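Local coordinates for lipolytic protein G-D-S-L family (Chitinophaga pinensis, PDB 4Q7Q) that is of unproven function but probably hydrolyses ester bonds, as a possible lipase or acylhydrolase of the SGNH hydrolase clan, at residues 74-79 / 113-118; 106-111 / 162-167. One frame throughout, in Å; residues are numbered along the deposited sequence.

Interaction 1 of 2, residues 74-79 / 113-118; sequences YSVFLG and SKIRQL
Ile115 lays its CG2 methyl over one face of the Tyr74 ring, a CH-pi contact in which the carbon sits 3.8 Å from the ring centroid, 24° off the normal. The methyl is shifted toward the rim, so its nearest ring atom is Tyr74 CD1, 3.5 Å from Ile115 CG2. The two side chains run alongside each other, head to tail. With CG1 of Ile115 anti to the carbonyl carbon (chi1 -70°), the longer branch runs on toward the strand, and CD1 comes to 3.7 Å from Tyr74 CB.

The remaining contacts are van der Waals. That same Ile115 CD1 meets Val76 CG2 at 4.0 Å, so one isoleucine packs against two residues on the helix-facing side of strand 74-77. At the far end of the ring, Tyr74 OH lies 3.6 Å from Leu118 CB, the leucine set roughly perpendicular to the tyrosine.

No hydrogen bond joins the segments; the tyrosine hydroxyl is instead hydrogen-bonded to Ile69 O, in the loop leading into the strand. Without the ring, as with an alanine here, Ile115 CG2 is likely to lose its aromatic face, and Ile69 O this hydroxyl partner. Helix 113-118 packs nearly antiparallel (167°) on the strand, as in a beta-alpha-beta unit; the chemistry at the interface is apolar, while the polar tip of Tyr74 ties into the loop.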
loop_
_atom_site.group_PDB
_atom_site.type_symbol
_atom_site.label_atom_id
_atom_site.label_comp_id
_atom_site.label_asym_id
_atom_site.label_seq_id
_atom_site.Cartn_x
_atom_site.Cartn_y
_atom_site.Cartn_z
ATOM N N TYR A 74 -1.033 -9.243 13.676
ATOM C CA TYR A 74 -1.765 -8.503 12.665
ATOM C C TYR A 74 -0.852 -7.441 12.074
ATOM O O TYR A 74 -0.147 -6.744 12.809
ATOM C CB TYR A 74 -2.987 -7.818 13.281
ATOM C CG TYR A 74 -4.006 -8.759 13.892
ATOM C CD1 TYR A 74 -3.774 -9.372 15.125
ATOM C CD2 TYR A 74 -5.214 -9.019 13.252
ATOM C CE1 TYR A 74 -4.709 -10.222 15.692
ATOM C CE2 TYR A 74 -6.160 -9.877 13.814
ATOM C CZ TYR A 74 -5.900 -10.473 15.038
ATOM O OH TYR A 74 -6.817 -11.326 15.621
ATOM N N SER A 75 -0.848 -7.324 10.750
ATOM C CA SER A 75 -0.236 -6.161 10.119
ATOM C C SER A 75 -1.325 -5.301 9.497
ATOM O O SER A 75 -2.376 -5.804 9.076
ATOM C CB SER A 75 0.826 -6.551 9.081
ATOM O OG SER A 75 0.291 -7.364 8.054
ATOM N N VAL A 76 -1.090 -3.993 9.474
ATOM C CA VAL A 76 -2.032 -3.061 8.877
ATOM C C VAL A 76 -1.290 -2.202 7.866
ATOM O O VAL A 76 -0.352 -1.487 8.219
ATOM C CB VAL A 76 -2.692 -2.160 9.942
ATOM C CG1 VAL A 76 -3.711 -1.213 9.306
ATOM C CG2 VAL A 76 -3.357 -3.021 11.015
ATOM N N PHE A 77 -1.719 -2.281 6.612
ATOM C CA PHE A 77 -1.023 -1.638 5.502
ATOM C C PHE A 77 -2.074 -0.856 4.713
ATOM O O PHE A 77 -2.641 -1.358 3.737
ATOM C CB PHE A 77 -0.384 -2.739 4.647
ATOM C CG PHE A 77 0.554 -2.255 3.562
ATOM C CD1 PHE A 77 0.762 -0.905 3.300
ATOM C CD2 PHE A 77 1.223 -3.189 2.782
ATOM C CE1 PHE A 77 1.621 -0.506 2.279
ATOM C CE2 PHE A 77 2.096 -2.795 1.777
ATOM C CZ PHE A 77 2.285 -1.452 1.519
ATOM N N LEU A 78 -2.347 0.367 5.163
ATOM C CA LEU A 78 -3.436 1.184 4.640
ATOM C C LEU A 78 -3.024 2.639 4.549
ATOM O O LEU A 78 -2.127 3.077 5.260
ATOM C CB LEU A 78 -4.650 1.104 5.567
ATOM C CG LEU A 78 -5.324 -0.256 5.673
ATOM C CD1 LEU A 78 -6.267 -0.265 6.877
ATOM C CD2 LEU A 78 -6.065 -0.572 4.376
ATOM N N GLY A 79 -3.701 3.387 3.692
ATOM C CA GLY A 79 -3.533 4.820 3.670
ATOM C C GLY A 79 -3.397 5.410 2.279
ATOM O O GLY A 79 -3.778 6.560 2.046
ATOM N N SER A 113 -8.209 -0.991 17.894
ATOM C CA SER A 113 -9.112 -1.409 18.966
ATOM C C SER A 113 -9.764 -2.755 18.664
ATOM O O SER A 113 -9.885 -3.598 19.553
ATOM C CB SER A 113 -10.179 -0.350 19.236
ATOM O OG SER A 113 -9.585 0.828 19.747
ATOM N N LYS A 114 -10.168 -2.966 17.409
ATOM C CA LYS A 114 -10.766 -4.245 17.017
ATOM C C LYS A 114 -9.773 -5.385 17.181
ATOM O O LYS A 114 -10.118 -6.458 17.678
ATOM C CB LYS A 114 -11.257 -4.213 15.573
ATOM C CG LYS A 114 -11.856 -5.534 15.102
ATOM C CD LYS A 114 -13.172 -5.827 15.809
ATOM C CE LYS A 114 -13.904 -6.992 15.157
ATOM N NZ LYS A 114 -15.167 -7.323 15.890
ATOM N N ILE A 115 -8.542 -5.154 16.748
ATOM C CA ILE A 115 -7.499 -6.167 16.867
ATOM C C ILE A 115 -7.325 -6.597 18.323
ATOM O O ILE A 115 -7.271 -7.791 18.634
ATOM C CB ILE A 115 -6.167 -5.652 16.315
ATOM C CG1 ILE A 115 -6.263 -5.531 14.796
ATOM C CG2 ILE A 115 -5.033 -6.581 16.728
ATOM C CD1 ILE A 115 -5.070 -4.853 14.150
ATOM N N ARG A 116 -7.271 -5.615 19.215
ATOM C CA ARG A 116 -7.086 -5.888 20.633
ATOM C C ARG A 116 -8.299 -6.595 21.242
ATOM O O ARG A 116 -8.160 -7.393 22.167
ATOM C CB ARG A 116 -6.730 -4.601 21.379
ATOM C CG ARG A 116 -5.313 -4.130 21.056
ATOM C CD ARG A 116 -5.001 -2.763 21.623
ATOM N NE ARG A 116 -3.584 -2.429 21.487
ATOM C CZ ARG A 116 -3.101 -1.191 21.540
ATOM N NH1 ARG A 116 -3.925 -0.162 21.700
ATOM N NH2 ARG A 116 -1.796 -0.975 21.411
ATOM N N GLN A 117 -9.484 -6.320 20.703
ATOM C CA GLN A 117 -10.684 -7.054 21.099
ATOM C C GLN A 117 -10.585 -8.517 20.663
ATOM O O GLN A 117 -10.919 -9.426 21.426
ATOM C CB GLN A 117 -11.929 -6.414 20.488
ATOM C CG GLN A 117 -13.196 -7.244 20.642
ATOM C CD GLN A 117 -14.192 -6.995 19.519
ATOM O OE1 GLN A 117 -14.135 -7.634 18.465
ATOM N NE2 GLN A 117 -15.107 -6.059 19.740
ATOM N N LEU A 118 -10.126 -8.735 19.432
ATOM C CA LEU A 118 -9.980 -10.082 18.885
ATOM C C LEU A 118 -8.931 -10.884 19.638
ATOM O O LEU A 118 -9.139 -12.057 19.949
ATOM C CB LEU A 118 -9.615 -10.027 17.399
ATOM C CG LEU A 118 -10.720 -9.584 16.440
ATOM C CD1 LEU A 118 -10.138 -9.228 15.076
ATOM C CD2 LEU A 118 -11.778 -10.677 16.322
#

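Interaction 2 of 2, residues 106-111 / 162-167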
loop_
_atom_site.group_PDB
_atom_site.type_symbol
_atom_site.label_atom_id
_atom_site.label_comp_id
_atom_site.label_asym_id
_atom_site.label_seq_id
_atom_site.Cartn_x
_atom_site.Cartn_y
_atom_site.Cartn_z
ATOM N N GLY A 106 -8.407 8.481 13.243
ATOM C CA GLY A 106 -9.620 7.880 13.779
ATOM C C GLY A 106 -9.830 6.445 13.310
ATOM O O GLY A 106 -10.178 5.565 14.100
ATOM N N SER A 107 -9.608 6.206 12.019
ATOM C CA SER A 107 -9.763 4.864 11.454
ATOM C C SER A 107 -8.786 3.895 12.092
ATOM O O SER A 107 -9.125 2.743 12.353
ATOM C CB SER A 107 -9.531 4.876 9.942
ATOM O OG SER A 107 -10.510 5.661 9.289
ATOM N N PHE A 108 -7.561 4.353 12.326
ATOM C CA PHE A 108 -6.572 3.478 12.941
ATOM C C PHE A 108 -6.936 3.159 14.382
ATOM O O PHE A 108 -6.673 2.050 14.853
ATOM C CB PHE A 108 -5.157 4.037 12.811
ATOM C CG PHE A 108 -4.489 3.669 11.516
ATOM C CD1 PHE A 108 -4.890 4.255 10.329
ATOM C CD2 PHE A 108 -3.465 2.734 11.488
ATOM C CE1 PHE A 108 -4.278 3.913 9.123
ATOM C CE2 PHE A 108 -2.848 2.387 10.294
ATOM C CZ PHE A 108 -3.252 2.980 9.105
ATOM N N ARG A 109 -7.567 4.109 15.068
ATOM C CA ARG A 109 -8.072 3.859 16.413
ATOM C C ARG A 109 -9.079 2.706 16.398
ATOM O O ARG A 109 -8.992 1.778 17.208
ATOM C CB ARG A 109 -8.701 5.126 17.015
ATOM C CG ARG A 109 -9.477 4.864 18.309
ATOM C CD ARG A 109 -10.202 6.120 18.809
ATOM N NE ARG A 109 -10.893 6.810 17.722
ATOM C CZ ARG A 109 -12.066 6.438 17.219
ATOM N NH1 ARG A 109 -12.601 7.120 16.215
ATOM N NH2 ARG A 109 -12.700 5.378 17.710
ATOM N N ILE A 110 -10.015 2.760 15.458
ATOM C CA ILE A 110 -11.025 1.718 15.304
ATOM C C ILE A 110 -10.395 0.362 14.974
ATOM O O ILE A 110 -10.746 -0.660 15.568
ATOM C CB ILE A 110 -12.039 2.119 14.207
ATOM C CG1 ILE A 110 -12.837 3.338 14.669
ATOM C CG2 ILE A 110 -12.953 0.954 13.843
ATOM C CD1 ILE A 110 -13.751 3.875 13.607
ATOM N N ILE A 111 -9.450 0.360 14.039
ATOM C CA ILE A 111 -8.817 -0.878 13.600
ATOM C C ILE A 111 -7.977 -1.515 14.702
ATOM O O ILE A 111 -8.106 -2.707 14.978
ATOM C CB ILE A 111 -7.946 -0.651 12.352
ATOM C CG1 ILE A 111 -8.827 -0.253 11.167
ATOM C CG2 ILE A 111 -7.139 -1.902 12.020
ATOM C CD1 ILE A 111 -8.061 0.397 10.019
ATOM N N ASN A 162 3.501 9.711 7.928
ATOM C CA ASN A 162 3.876 10.290 9.210
ATOM C C ASN A 162 2.838 10.006 10.294
ATOM O O ASN A 162 3.191 9.772 11.456
ATOM C CB ASN A 162 4.157 11.792 9.075
ATOM C CG ASN A 162 5.443 12.081 8.299
ATOM O OD1 ASN A 162 6.287 11.200 8.122
ATOM N ND2 ASN A 162 5.602 13.320 7.852
ATOM N N ALA A 163 1.563 10.012 9.918
ATOM C CA ALA A 163 0.509 9.636 10.861
ATOM C C ALA A 163 0.701 8.200 11.364
ATOM O O ALA A 163 0.604 7.933 12.565
ATOM C CB ALA A 163 -0.859 9.804 10.228
ATOM N N VAL A 164 0.977 7.278 10.448
ATOM C CA VAL A 164 1.215 5.889 10.826
ATOM C C VAL A 164 2.426 5.791 11.762
ATOM O O VAL A 164 2.382 5.107 12.782
ATOM C CB VAL A 164 1.417 4.998 9.580
ATOM C CG1 VAL A 164 1.852 3.597 9.994
ATOM C CG2 VAL A 164 0.129 4.965 8.730
ATOM N N LEU A 165 3.498 6.497 11.421
ATOM C CA LEU A 165 4.684 6.523 12.273
ATOM C C LEU A 165 4.358 7.073 13.659
ATOM O O LEU A 165 4.820 6.550 14.670
ATOM C CB LEU A 165 5.797 7.340 11.628
ATOM C CG LEU A 165 6.478 6.709 10.409
ATOM C CD1 LEU A 165 7.251 7.775 9.656
ATOM C CD2 LEU A 165 7.403 5.575 10.830
ATOM N N THR A 166 3.558 8.131 13.701
ATOM C CA THR A 166 3.163 8.739 14.971
ATOM C C THR A 166 2.351 7.780 15.839
ATOM O O THR A 166 2.587 7.684 17.037
ATOM C CB THR A 166 2.383 10.050 14.740
ATOM O OG1 THR A 166 3.216 10.975 14.031
ATOM C CG2 THR A 166 1.964 10.677 16.058
ATOM N N ILE A 167 1.406 7.062 15.234
ATOM C CA ILE A 167 0.609 6.079 15.968
ATOM C C ILE A 167 1.491 4.959 16.498
ATOM O O ILE A 167 1.324 4.510 17.636
ATOM C CB ILE A 167 -0.507 5.476 15.082
ATOM C CG1 ILE A 167 -1.514 6.558 14.687
ATOM C CG2 ILE A 167 -1.229 4.349 15.801
ATOM C CD1 ILE A 167 -2.435 6.144 13.574
#
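Phe108 and Ile167 meet where the CD1 methyl of the isoleucine reaches the root of the aromatic side chain, 3.5 Å from Phe108 CB. The same methyl lies 3.8 Å from Phe108 CG, so it touches the junction of the methylene and the ring. At the other end of the ring, Phe108 CZ meets Val164 CG2 at 3.9 Å. Phe108 therefore bridges the two helices, with Ile167 near its base and Val164 near its tip. No hydrogen bond crosses between the segments, and the contact is wholly apolar.

Torsions explain the reach of both aliphatic partners. CG1 of Ile167 stands anti to the carbonyl carbon (chi1 -65°), and the extended chain beyond it delivers CD1 to the phenylalanine; in Val164 it is CG2 that takes the position anti to the carbonyl carbon and makes the contact.

Behind these residues, the regular backbone of helix 162-167, with Ile167 N hydrogen-bonded to Ala163 O at 2.9 Å, keeps Val164 and Ile167 on one side, a turn apart. Thr166 OG1 also turns back to Asn162 O at 2.8 Å, above the carbonyl plane, while Thr166 N reaches that oxygen from the opposite face. On the other helix, Ser107 OG is hydrogen-bonded to Asn101 and Arg87, linking the turn beside Phe108 to the preceding loops.

Farther out, Tyr105 and Ile112 of helix 104-118 extend the packing against Ile167. Both Val164 and Ile167 also touch Leu126 of strand 123-127, while Phe108 and Ile111 of helix 104-118 rest on Val76 of the neighbouring strand 73-77, so helices 104-118 and 157-171 pack side by side over the parallel sheet.

How the interactions relate
After strands 6-12 and 44-50 the chain enters strand 73-77, passes through helices 80-85 and 92-96, and returns along helix 104-118; interaction 1 closes this excursion, a 33-residue connection containing no strand. Helix 104-118 then leads into strand 123-127, next to 73-77 in the parallel sheet, completing a beta-alpha-beta crossover. The chain later reaches helix 157-171, where interaction 2 closes a longer loop. Segment 106-111 lies inside the first loop and its partner 162-167 beyond it, so the two closures cross. Helix 104-118 serves both, and they touch: Val76 CG1 lies 3.8 Å from Phe108 CE2. Together they join a central strand and two helices through one continuous apolar interface between sheet and helices of this SGNH-type fold.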